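Local atomic coordinates of elongation factor G (Thermus thermophilus, PDB entry 2DY1), a protein that binds GTP with a magnesium ion and probably acts as a GTPase elongation factor that promotes translocation on the ribosome. Residues P384-D394 and G444-P452; A401-L412 and H432-Y443. All coordinates share one frame; numbering follows the deposited sequence.

Contact 1 of 2, residues P384-D394 and G444-P452; sequences PVALHPKGRTD and GVEVEFSVP
Ala386 and Ser450 face each other as an antiparallel hydrogen-bonded pair, and so do His388 and Glu448. Strands 384-389 and 447-450 approach to 4.6 Å between axes, with their directions 149° apart. Ala386 N gives a bond to Ser450 O, and Ser450 N returns one to Ala386 O. Leu387-Phe449 and Pro389-Val447 are the non-hydrogen-bonded pairs. Beyond the strand, Lys390 N reaches Glu446 O at 2.9 Å.

Val385 CG2 sits over one face of the Phe449 ring, 3.9 Å from its centroid, in a CH-pi contact. On the other side of the sheet, His388 NE2 donates to Ser450 OG at 2.6 Å. The hydroxyl lies at the imidazole edge, in its plane. In Ser450, chi1 of 67° sets OG between the backbone N and the carbonyl carbon, where it meets His388 NE2. Lys390 is extended. Its NZ forms a salt bridge to Glu446 OE2 at 2.8 Å, on the syn side of the carboxylate but tilted out of its plane. Asp394 ties the helix start to the other segment: Glu446 N meets its OD1 from above the carboxylate plane at 2.8 Å. Its OD2 takes the N-H of Gly391, the N-cap residue.

On its other edge, strand 384-389 makes backbone hydrogen bonds to strand 423-427, Val385 with Leu425 and Leu387 with Leu423. The pairing joins an inner strand to outermost strand 447-450 of domain III, a ferredoxin-like (beta-alpha-beta-beta-alpha-beta) alpha+beta sandwich.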
loop_
_atom_site.group_PDB
_atom_site.type_symbol
_atom_site.label_atom_id
_atom_site.label_comp_id
_atom_site.label_asym_id
_atom_site.label_seq_id
_atom_site.Cartn_x
_atom_site.Cartn_y
_atom_site.Cartn_z
ATOM N N PRO A 384 11.161 -6.393 -4.341
ATOM C CA PRO A 384 12.348 -5.635 -4.709
ATOM C C PRO A 384 12.891 -5.861 -6.104
ATOM O O PRO A 384 12.816 -6.963 -6.637
ATOM C CB PRO A 384 13.353 -6.105 -3.676
ATOM C CG PRO A 384 13.065 -7.587 -3.656
ATOM C CD PRO A 384 11.540 -7.688 -3.736
ATOM N N VAL A 385 13.421 -4.791 -6.676
ATOM C CA VAL A 385 14.116 -4.876 -7.958
ATOM C C VAL A 385 15.355 -3.998 -7.824
ATOM O O VAL A 385 15.365 -3.038 -7.061
ATOM C CB VAL A 385 13.275 -4.373 -9.185
ATOM C CG1 VAL A 385 12.097 -5.308 -9.448
ATOM C CG2 VAL A 385 12.802 -2.952 -8.969
ATOM N N ALA A 386 16.436 -4.339 -8.528
ATOM C CA ALA A 386 17.616 -3.490 -8.501
ATOM C C ALA A 386 17.431 -2.532 -9.678
ATOM O O ALA A 386 17.005 -2.951 -10.751
ATOM C CB ALA A 386 18.889 -4.328 -8.680
ATOM N N LEU A 387 17.719 -1.250 -9.456
ATOM C CA LEU A 387 17.552 -0.196 -10.460
ATOM C C LEU A 387 18.835 0.159 -11.175
ATOM O O LEU A 387 19.881 0.291 -10.538
ATOM C CB LEU A 387 17.064 1.102 -9.813
ATOM C CG LEU A 387 15.686 1.358 -9.232
ATOM C CD1 LEU A 387 15.450 2.877 -9.238
ATOM C CD2 LEU A 387 14.646 0.682 -10.059
ATOM N N HIS A 388 18.752 0.360 -12.488
ATOM C CA HIS A 388 19.919 0.729 -13.280
ATOM C C HIS A 388 19.573 1.816 -14.303
ATOM O O HIS A 388 18.616 1.670 -15.053
ATOM C CB HIS A 388 20.419 -0.481 -14.070
ATOM C CG HIS A 388 20.510 -1.740 -13.270
ATOM N ND1 HIS A 388 21.654 -2.113 -12.598
ATOM C CD2 HIS A 388 19.596 -2.710 -13.026
ATOM C CE1 HIS A 388 21.443 -3.259 -11.976
ATOM N NE2 HIS A 388 20.202 -3.644 -12.220
ATOM N N PRO A 389 20.312 2.932 -14.321
ATOM C CA PRO A 389 19.965 3.927 -15.339
ATOM C C PRO A 389 20.396 3.316 -16.673
ATOM O O PRO A 389 21.407 2.601 -16.736
ATOM C CB PRO A 389 20.821 5.134 -14.965
ATOM C CG PRO A 389 22.022 4.496 -14.267
ATOM C CD PRO A 389 21.372 3.430 -13.423
ATOM N N LYS A 390 19.641 3.590 -17.731
ATOM C CA LYS A 390 19.957 3.013 -19.041
ATOM C C LYS A 390 21.295 3.496 -19.595
ATOM O O LYS A 390 22.117 2.686 -20.073
ATOM C CB LYS A 390 18.813 3.316 -20.017
ATOM C CG LYS A 390 19.041 2.788 -21.442
ATOM C CD LYS A 390 17.770 2.935 -22.277
ATOM C CE LYS A 390 18.041 2.768 -23.785
ATOM N NZ LYS A 390 16.771 2.812 -24.572
ATOM N N GLY A 391 21.510 4.803 -19.530
ATOM C CA GLY A 391 22.755 5.363 -20.021
ATOM C C GLY A 391 23.168 6.607 -19.257
ATOM O O GLY A 391 22.586 6.977 -18.238
ATOM N N ARG A 392 24.193 7.254 -19.785
ATOM C CA ARG A 392 24.778 8.467 -19.230
ATOM C C ARG A 392 23.785 9.567 -18.849
ATOM O O ARG A 392 23.818 10.062 -17.718
ATOM C CB ARG A 392 25.798 8.968 -20.254
ATOM C CG ARG A 392 26.395 10.336 -20.059
ATOM C CD ARG A 392 27.087 10.702 -21.367
ATOM N NE ARG A 392 27.670 12.038 -21.379
ATOM C CZ ARG A 392 27.873 12.740 -22.489
ATOM N NH1 ARG A 392 27.531 12.227 -23.661
ATOM N NH2 ARG A 392 28.421 13.946 -22.432
ATOM N N THR A 393 22.915 9.955 -19.780
ATOM C CA THR A 393 21.924 11.001 -19.528
ATOM C C THR A 393 21.034 10.586 -18.359
ATOM O O THR A 393 20.700 11.388 -17.488
ATOM C CB THR A 393 21.042 11.243 -20.786
ATOM O OG1 THR A 393 21.830 11.870 -21.808
ATOM C CG2 THR A 393 19.861 12.144 -20.468
ATOM N N ASP A 394 20.651 9.318 -18.337
ATOM C CA ASP A 394 19.791 8.838 -17.258
ATOM C C ASP A 394 20.459 8.853 -15.884
ATOM O O ASP A 394 19.826 9.225 -14.897
ATOM C CB ASP A 394 19.290 7.436 -17.597
ATOM C CG ASP A 394 18.675 7.376 -18.981
ATOM O OD1 ASP A 394 17.662 8.063 -19.215
ATOM O OD2 ASP A 394 19.220 6.648 -19.851
ATOM N N GLY A 444 11.559 11.940 -17.803
ATOM C CA GLY A 444 12.721 12.025 -18.697
ATOM C C GLY A 444 13.871 11.061 -18.438
ATOM O O GLY A 444 14.966 11.210 -18.987
ATOM N N VAL A 445 13.628 10.041 -17.635
ATOM C CA VAL A 445 14.680 9.110 -17.284
ATOM C C VAL A 445 14.348 7.677 -17.632
ATOM O O VAL A 445 13.300 7.173 -17.257
ATOM C CB VAL A 445 14.966 9.206 -15.769
ATOM C CG1 VAL A 445 16.129 8.296 -15.377
ATOM C CG2 VAL A 445 15.261 10.665 -15.396
ATOM N N GLU A 446 15.242 7.025 -18.372
ATOM C CA GLU A 446 15.052 5.617 -18.700
ATOM C C GLU A 446 15.802 4.766 -17.681
ATOM O O GLU A 446 17.021 4.891 -17.525
ATOM C CB GLU A 446 15.597 5.294 -20.102
ATOM C CG GLU A 446 14.792 5.886 -21.242
ATOM C CD GLU A 446 15.450 5.614 -22.582
ATOM O OE1 GLU A 446 16.346 6.390 -22.972
ATOM O OE2 GLU A 446 15.076 4.611 -23.211
ATOM N N VAL A 447 15.080 3.898 -16.976
ATOM C CA VAL A 447 15.719 3.022 -16.001
ATOM C C VAL A 447 15.338 1.589 -16.307
ATOM O O VAL A 447 14.320 1.333 -16.950
ATOM C CB VAL A 447 15.277 3.341 -14.549
ATOM C CG1 VAL A 447 15.460 4.823 -14.272
ATOM C CG2 VAL A 447 13.833 2.909 -14.333
ATOM N N GLU A 448 16.175 0.653 -15.880
ATOM C CA GLU A 448 15.878 -0.757 -16.098
ATOM C C GLU A 448 15.905 -1.454 -14.751
ATOM O O GLU A 448 16.685 -1.076 -13.880
ATOM C CB GLU A 448 16.944 -1.408 -16.990
ATOM C CG GLU A 448 17.330 -0.591 -18.226
ATOM C CD GLU A 448 16.124 -0.157 -19.008
ATOM O OE1 GLU A 448 15.174 -0.960 -19.121
ATOM O OE2 GLU A 448 16.123 0.986 -19.509
ATOM N N PHE A 449 15.065 -2.475 -14.602
ATOM C CA PHE A 449 15.015 -3.279 -13.382
ATOM C C PHE A 449 15.690 -4.630 -13.616
ATOM O O PHE A 449 15.606 -5.192 -14.711
ATOM C CB PHE A 449 13.566 -3.596 -12.983
ATOM C CG PHE A 449 12.717 -2.394 -12.701
ATOM C CD1 PHE A 449 13.272 -1.195 -12.292
ATOM C CD2 PHE A 449 11.327 -2.505 -12.760
ATOM C CE1 PHE A 449 12.461 -0.124 -11.935
ATOM C CE2 PHE A 449 10.510 -1.435 -12.402
ATOM C CZ PHE A 449 11.075 -0.248 -11.988
ATOM N N SER A 450 16.356 -5.152 -12.589
ATOM C CA SER A 450 16.931 -6.490 -12.665
ATOM C C SER A 450 16.593 -7.224 -11.363
ATOM O O SER A 450 16.167 -6.612 -10.378
ATOM C CB SER A 450 18.449 -6.439 -12.860
ATOM O OG SER A 450 19.101 -5.905 -11.726
ATOM N N VAL A 451 16.745 -8.545 -11.358
ATOM C CA VAL A 451 16.489 -9.308 -10.153
ATOM C C VAL A 451 17.655 -8.983 -9.221
ATOM O O VAL A 451 18.821 -9.044 -9.630
ATOM C CB VAL A 451 16.492 -10.824 -10.434
ATOM C CG1 VAL A 451 16.292 -11.595 -9.140
ATOM C CG2 VAL A 451 15.390 -11.175 -11.440
ATOM N N PRO A 452 17.366 -8.628 -7.960
ATOM C CA PRO A 452 18.456 -8.305 -7.028
ATOM C C PRO A 452 19.426 -9.462 -6.836
ATOM O O PRO A 452 19.035 -10.632 -6.883
ATOM C CB PRO A 452 17.724 -8.006 -5.714
ATOM C CG PRO A 452 16.364 -7.486 -6.183
ATOM C CD PRO A 452 16.046 -8.430 -7.335
#

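Contact 2 of 2, residues A401-L412 and H432-Y443; sequences ALRKLLEEDPSL and HLATAKERLQDY
Tyr443 lays its ring beneath the side chain of Lys404, whose CD stands over the ring centre, 4.1 Å from the centroid. This CH-pi contact in the ferredoxin-like domain III of EF-G joins helix 401-408 to the residue just past the end of helix 432-442. The axes of the helix pair come within 9.7 Å at an angle of 128°. Lys404 NZ turns away to a salt bridge with Glu400, while Tyr443 OH bonds to Val293 O.

Leu405 is at the centre of the apolar packing between the helices. With CG opposite the backbone N (chi1 180°), it sends CD1 to Arg439 CB at 3.8 Å and CD2 to Leu440 CG and Ala436 CB. Ala401 CB meets Leu440 CD2 at 3.8 Å.

Glu408 and Arg439 form a buried, two-pronged salt bridge. Arg439 presents NE and NH2 side-on, one to each carboxylate oxygen. NH2 bonds to OE1 of Glu408 at 2.9 Å within the guanidinium plane, whereas OE2 is tilted from that plane. Asp442 takes NH1 of the same arginine, and Asp294 of strand 285-294 takes NH2 as well. These partners hold the guanidinium from several sides and link the helix pair to domain 2.

Beyond the helix end, Asp409 OD1 accepts the N-H of Ser411 in an Asx turn, and the Ser411 hydroxyl too. The other oxygen, Asp409 OD2, receives His432 NE2 at 2.8 Å through its syn lone pair, almost straight at 172° and in the imidazole plane.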
loop_
_atom_site.group_PDB
_atom_site.type_symbol
_atom_site.label_atom_id
_atom_site.label_comp_id
_atom_site.label_asym_id
_atom_site.label_seq_id
_atom_site.Cartn_x
_atom_site.Cartn_y
_atom_site.Cartn_z
ATOM N N ALA A 401 14.843 12.569 -10.466
ATOM C CA ALA A 401 13.611 11.908 -10.901
ATOM C C ALA A 401 13.097 10.985 -9.788
ATOM O O ALA A 401 11.873 10.879 -9.572
ATOM C CB ALA A 401 13.859 11.110 -12.206
ATOM N N LEU A 402 14.017 10.325 -9.084
ATOM C CA LEU A 402 13.623 9.451 -7.977
ATOM C C LEU A 402 13.074 10.285 -6.843
ATOM O O LEU A 402 12.150 9.856 -6.155
ATOM C CB LEU A 402 14.798 8.621 -7.476
ATOM C CG LEU A 402 15.203 7.461 -8.386
ATOM C CD1 LEU A 402 16.517 6.879 -7.892
ATOM C CD2 LEU A 402 14.118 6.392 -8.401
ATOM N N ARG A 403 13.653 11.467 -6.628
ATOM C CA ARG A 403 13.137 12.332 -5.564
ATOM C C ARG A 403 11.656 12.645 -5.855
ATOM O O ARG A 403 10.793 12.534 -4.963
ATOM C CB ARG A 403 13.923 13.640 -5.500
ATOM C CG ARG A 403 13.546 14.520 -4.289
ATOM C CD ARG A 403 14.118 15.934 -4.421
ATOM N NE ARG A 403 13.476 16.661 -5.513
ATOM C CZ ARG A 403 12.213 17.083 -5.487
ATOM N NH1 ARG A 403 11.461 16.867 -4.414
ATOM N NH2 ARG A 403 11.687 17.676 -6.549
ATOM N N LYS A 404 11.359 13.044 -7.090
ATOM C CA LYS A 404 9.988 13.351 -7.495
ATOM C C LYS A 404 9.087 12.115 -7.347
ATOM O O LYS A 404 7.964 12.195 -6.850
ATOM C CB LYS A 404 9.936 13.806 -8.963
ATOM C CG LYS A 404 10.519 15.194 -9.247
ATOM C CD LYS A 404 10.207 15.554 -10.701
ATOM C CE LYS A 404 10.669 16.968 -11.047
ATOM N NZ LYS A 404 12.148 17.049 -11.158
ATOM N N LEU A 405 9.586 10.974 -7.804
ATOM C CA LEU A 405 8.811 9.738 -7.740
ATOM C C LEU A 405 8.423 9.377 -6.316
ATOM O O LEU A 405 7.276 8.981 -6.066
ATOM C CB LEU A 405 9.610 8.583 -8.346
ATOM C CG LEU A 405 8.922 7.211 -8.348
ATOM C CD1 LEU A 405 7.810 7.216 -9.403
ATOM C CD2 LEU A 405 9.927 6.099 -8.627
ATOM N N LEU A 406 9.364 9.505 -5.380
ATOM C CA LEU A 406 9.072 9.151 -3.991
ATOM C C LEU A 406 8.229 10.212 -3.293
ATOM O O LEU A 406 7.571 9.906 -2.303
ATOM C CB LEU A 406 10.375 8.853 -3.220
ATOM C CG LEU A 406 10.931 7.417 -3.238
ATOM C CD1 LEU A 406 10.072 6.533 -2.353
ATOM C CD2 LEU A 406 10.967 6.856 -4.662
ATOM N N GLU A 407 8.258 11.454 -3.774
ATOM C CA GLU A 407 7.383 12.482 -3.190
ATOM C C GLU A 407 5.961 12.123 -3.571
ATOM O O GLU A 407 5.034 12.183 -2.751
ATOM C CB GLU A 407 7.650 13.868 -3.780
ATOM C CG GLU A 407 8.754 14.633 -3.157
ATOM C CD GLU A 407 8.517 14.900 -1.684
ATOM O OE1 GLU A 407 7.369 15.227 -1.279
ATOM O OE2 GLU A 407 9.499 14.792 -0.937
ATOM N N GLU A 408 5.775 11.774 -4.842
ATOM C CA GLU A 408 4.466 11.437 -5.349
ATOM C C GLU A 408 4.000 10.102 -4.793
ATOM O O GLU A 408 2.816 9.924 -4.488
ATOM C CB GLU A 408 4.541 11.399 -6.890
ATOM C CG GLU A 408 3.267 11.132 -7.593
ATOM C CD GLU A 408 3.439 11.286 -9.095
ATOM O OE1 GLU A 408 3.305 12.419 -9.616
ATOM O OE2 GLU A 408 3.707 10.253 -9.734
ATOM N N ASP A 409 4.932 9.168 -4.602
ATOM C CA ASP A 409 4.542 7.846 -4.131
ATOM C C ASP A 409 5.410 7.301 -3.014
ATOM O O ASP A 409 6.362 6.564 -3.235
ATOM C CB ASP A 409 4.539 6.868 -5.314
ATOM C CG ASP A 409 4.024 5.498 -4.940
ATOM O OD1 ASP A 409 3.578 5.268 -3.786
ATOM O OD2 ASP A 409 4.058 4.627 -5.825
ATOM N N PRO A 410 5.086 7.681 -1.771
ATOM C CA PRO A 410 5.831 7.229 -0.594
ATOM C C PRO A 410 5.579 5.755 -0.242
ATOM O O PRO A 410 6.080 5.264 0.784
ATOM C CB PRO A 410 5.360 8.196 0.510
ATOM C CG PRO A 410 4.875 9.393 -0.242
ATOM C CD PRO A 410 4.170 8.780 -1.425
ATOM N N SER A 411 4.787 5.051 -1.063
ATOM C CA SER A 411 4.559 3.628 -0.814
ATOM C C SER A 411 5.693 2.803 -1.427
ATOM O O SER A 411 5.742 1.588 -1.255
ATOM C CB SER A 411 3.211 3.148 -1.371
ATOM O OG SER A 411 3.270 2.904 -2.770
ATOM N N LEU A 412 6.570 3.465 -2.182
ATOM C CA LEU A 412 7.761 2.811 -2.718
ATOM C C LEU A 412 8.858 3.047 -1.662
ATOM O O LEU A 412 8.760 3.990 -0.874
ATOM C CB LEU A 412 8.228 3.490 -4.019
ATOM C CG LEU A 412 7.329 3.297 -5.244
ATOM C CD1 LEU A 412 7.659 4.348 -6.301
ATOM C CD2 LEU A 412 7.532 1.882 -5.787
ATOM N N HIS A 432 2.636 -2.301 -9.781
ATOM C CA HIS A 432 3.102 -1.089 -9.092
ATOM C C HIS A 432 4.478 -0.670 -9.638
ATOM O O HIS A 432 4.683 0.490 -10.016
ATOM C CB HIS A 432 3.184 -1.357 -7.584
ATOM C CG HIS A 432 3.567 -0.151 -6.777
ATOM N ND1 HIS A 432 4.194 -0.255 -5.555
ATOM C CD2 HIS A 432 3.393 1.173 -7.003
ATOM C CE1 HIS A 432 4.395 0.959 -5.063
ATOM N NE2 HIS A 432 3.919 1.841 -5.921
ATOM N N LEU A 433 5.417 -1.614 -9.684
ATOM C CA LEU A 433 6.774 -1.308 -10.159
ATOM C C LEU A 433 6.787 -0.894 -11.626
ATOM O O LEU A 433 7.558 -0.021 -12.032
ATOM C CB LEU A 433 7.679 -2.523 -9.916
ATOM C CG LEU A 433 7.988 -2.755 -8.435
ATOM C CD1 LEU A 433 8.664 -4.113 -8.278
ATOM C CD2 LEU A 433 8.873 -1.627 -7.877
ATOM N N ALA A 434 5.911 -1.488 -12.434
ATOM C CA ALA A 434 5.847 -1.095 -13.833
ATOM C C ALA A 434 5.419 0.372 -13.929
ATOM O O ALA A 434 5.972 1.135 -14.720
ATOM C CB ALA A 434 4.839 -2.000 -14.603
ATOM N N THR A 435 4.443 0.778 -13.115
ATOM C CA THR A 435 4.005 2.169 -13.175
ATOM C C THR A 435 5.083 3.120 -12.679
ATOM O O THR A 435 5.119 4.269 -13.107
ATOM C CB THR A 435 2.672 2.427 -12.391
ATOM O OG1 THR A 435 2.838 2.178 -10.985
ATOM C CG2 THR A 435 1.559 1.550 -12.971
ATOM N N ALA A 436 5.965 2.645 -11.803
ATOM C CA ALA A 436 7.054 3.507 -11.306
ATOM C C ALA A 436 8.089 3.692 -12.425
ATOM O O ALA A 436 8.623 4.782 -12.617
ATOM C CB ALA A 436 7.723 2.880 -10.076
ATOM N N LYS A 437 8.385 2.614 -13.139
ATOM C CA LYS A 437 9.339 2.699 -14.245
ATOM C C LYS A 437 8.809 3.685 -15.279
ATOM O O LYS A 437 9.553 4.507 -15.825
ATOM C CB LYS A 437 9.515 1.316 -14.878
ATOM C CG LYS A 437 10.420 1.314 -16.100
ATOM C CD LYS A 437 10.662 -0.111 -16.592
ATOM C CE LYS A 437 11.578 -0.064 -17.824
ATOM N NZ LYS A 437 11.636 -1.399 -18.485
ATOM N N GLU A 438 7.518 3.575 -15.570
ATOM C CA GLU A 438 6.870 4.465 -16.523
ATOM C C GLU A 438 6.886 5.900 -16.038
ATOM O O GLU A 438 7.068 6.814 -16.833
ATOM C CB GLU A 438 5.416 4.016 -16.759
ATOM C CG GLU A 438 5.352 2.673 -17.478
ATOM C CD GLU A 438 3.984 2.006 -17.395
ATOM O OE1 GLU A 438 2.965 2.709 -17.233
ATOM O OE2 GLU A 438 3.930 0.762 -17.524
ATOM N N ARG A 439 6.679 6.101 -14.733
ATOM C CA ARG A 439 6.663 7.455 -14.227
ATOM C C ARG A 439 8.042 8.109 -14.352
ATOM O O ARG A 439 8.118 9.293 -14.686
ATOM C CB ARG A 439 6.148 7.478 -12.771
ATOM C CG ARG A 439 5.815 8.884 -12.298
ATOM C CD ARG A 439 4.751 9.515 -13.171
ATOM N NE ARG A 439 4.089 10.645 -12.506
ATOM C CZ ARG A 439 3.246 11.458 -13.127
ATOM N NH1 ARG A 439 2.971 11.277 -14.424
ATOM N NH2 ARG A 439 2.644 12.442 -12.458
ATOM N N LEU A 440 9.107 7.348 -14.090
ATOM C CA LEU A 440 10.468 7.864 -14.229
ATOM C C LEU A 440 10.652 8.272 -15.704
ATOM O O LEU A 440 11.269 9.300 -16.005
ATOM C CB LEU A 440 11.475 6.785 -13.810
ATOM C CG LEU A 440 11.464 6.546 -12.291
ATOM C CD1 LEU A 440 12.273 5.318 -11.901
ATOM C CD2 LEU A 440 12.049 7.798 -11.606
ATOM N N GLN A 441 10.094 7.479 -16.619
ATOM C CA GLN A 441 10.168 7.809 -18.057
ATOM C C GLN A 441 9.441 9.146 -18.331
ATOM O O GLN A 441 9.877 9.943 -19.158
ATOM C CB GLN A 441 9.543 6.656 -18.863
ATOM C CG GLN A 441 9.246 6.933 -20.335
ATOM C CD GLN A 441 8.489 5.764 -20.981
ATOM O OE1 GLN A 441 7.462 5.279 -20.450
ATOM N NE2 GLN A 441 8.994 5.299 -22.112
ATOM N N ASP A 442 8.323 9.402 -17.647
ATOM C CA ASP A 442 7.595 10.651 -17.840
ATOM C C ASP A 442 8.459 11.812 -17.409
ATOM O O ASP A 442 8.318 12.918 -17.933
ATOM C CB ASP A 442 6.315 10.722 -16.997
ATOM C CG ASP A 442 5.314 9.655 -17.344
ATOM O OD1 ASP A 442 5.414 9.054 -18.431
ATOM O OD2 ASP A 442 4.392 9.428 -16.514
ATOM N N TYR A 443 9.316 11.554 -16.424
ATOM C CA TYR A 443 10.207 12.588 -15.889
ATOM C C TYR A 443 11.482 12.709 -16.723
ATOM O O TYR A 443 12.381 13.482 -16.379
ATOM C CB TYR A 443 10.591 12.293 -14.440
ATOM C CG TYR A 443 9.421 12.284 -13.453
ATOM C CD1 TYR A 443 8.312 13.096 -13.653
ATOM C CD2 TYR A 443 9.474 11.502 -12.300
ATOM C CE1 TYR A 443 7.269 13.136 -12.710
ATOM C CE2 TYR A 443 8.442 11.535 -11.355
ATOM C CZ TYR A 443 7.353 12.358 -11.570
ATOM O OH TYR A 443 6.357 12.464 -10.609
#

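How the contacts relate
Both contacts belong to domain III, and their centres lie about 12 Å apart. Contact 2 is nested along the chain inside the loop closed by contact 1. Helix 392-408 serves both, and helix 430-442 leads into strand 447-450. They meet directly where Val445 CG2 touches Ala401 CB at 3.5 Å and where Phe449 packs on Leu433. Contact 2 also faces the nucleotide-binding side, with the His432 side chain about 13 Å from the bound GTP. Contact 1 lies away from the nucleotide and magnesium sites. Together they give the two layers of the ferredoxin-like fold: contact 1 builds a sheet edge, and contact 2 the helix layer between sheet and GTPase domain.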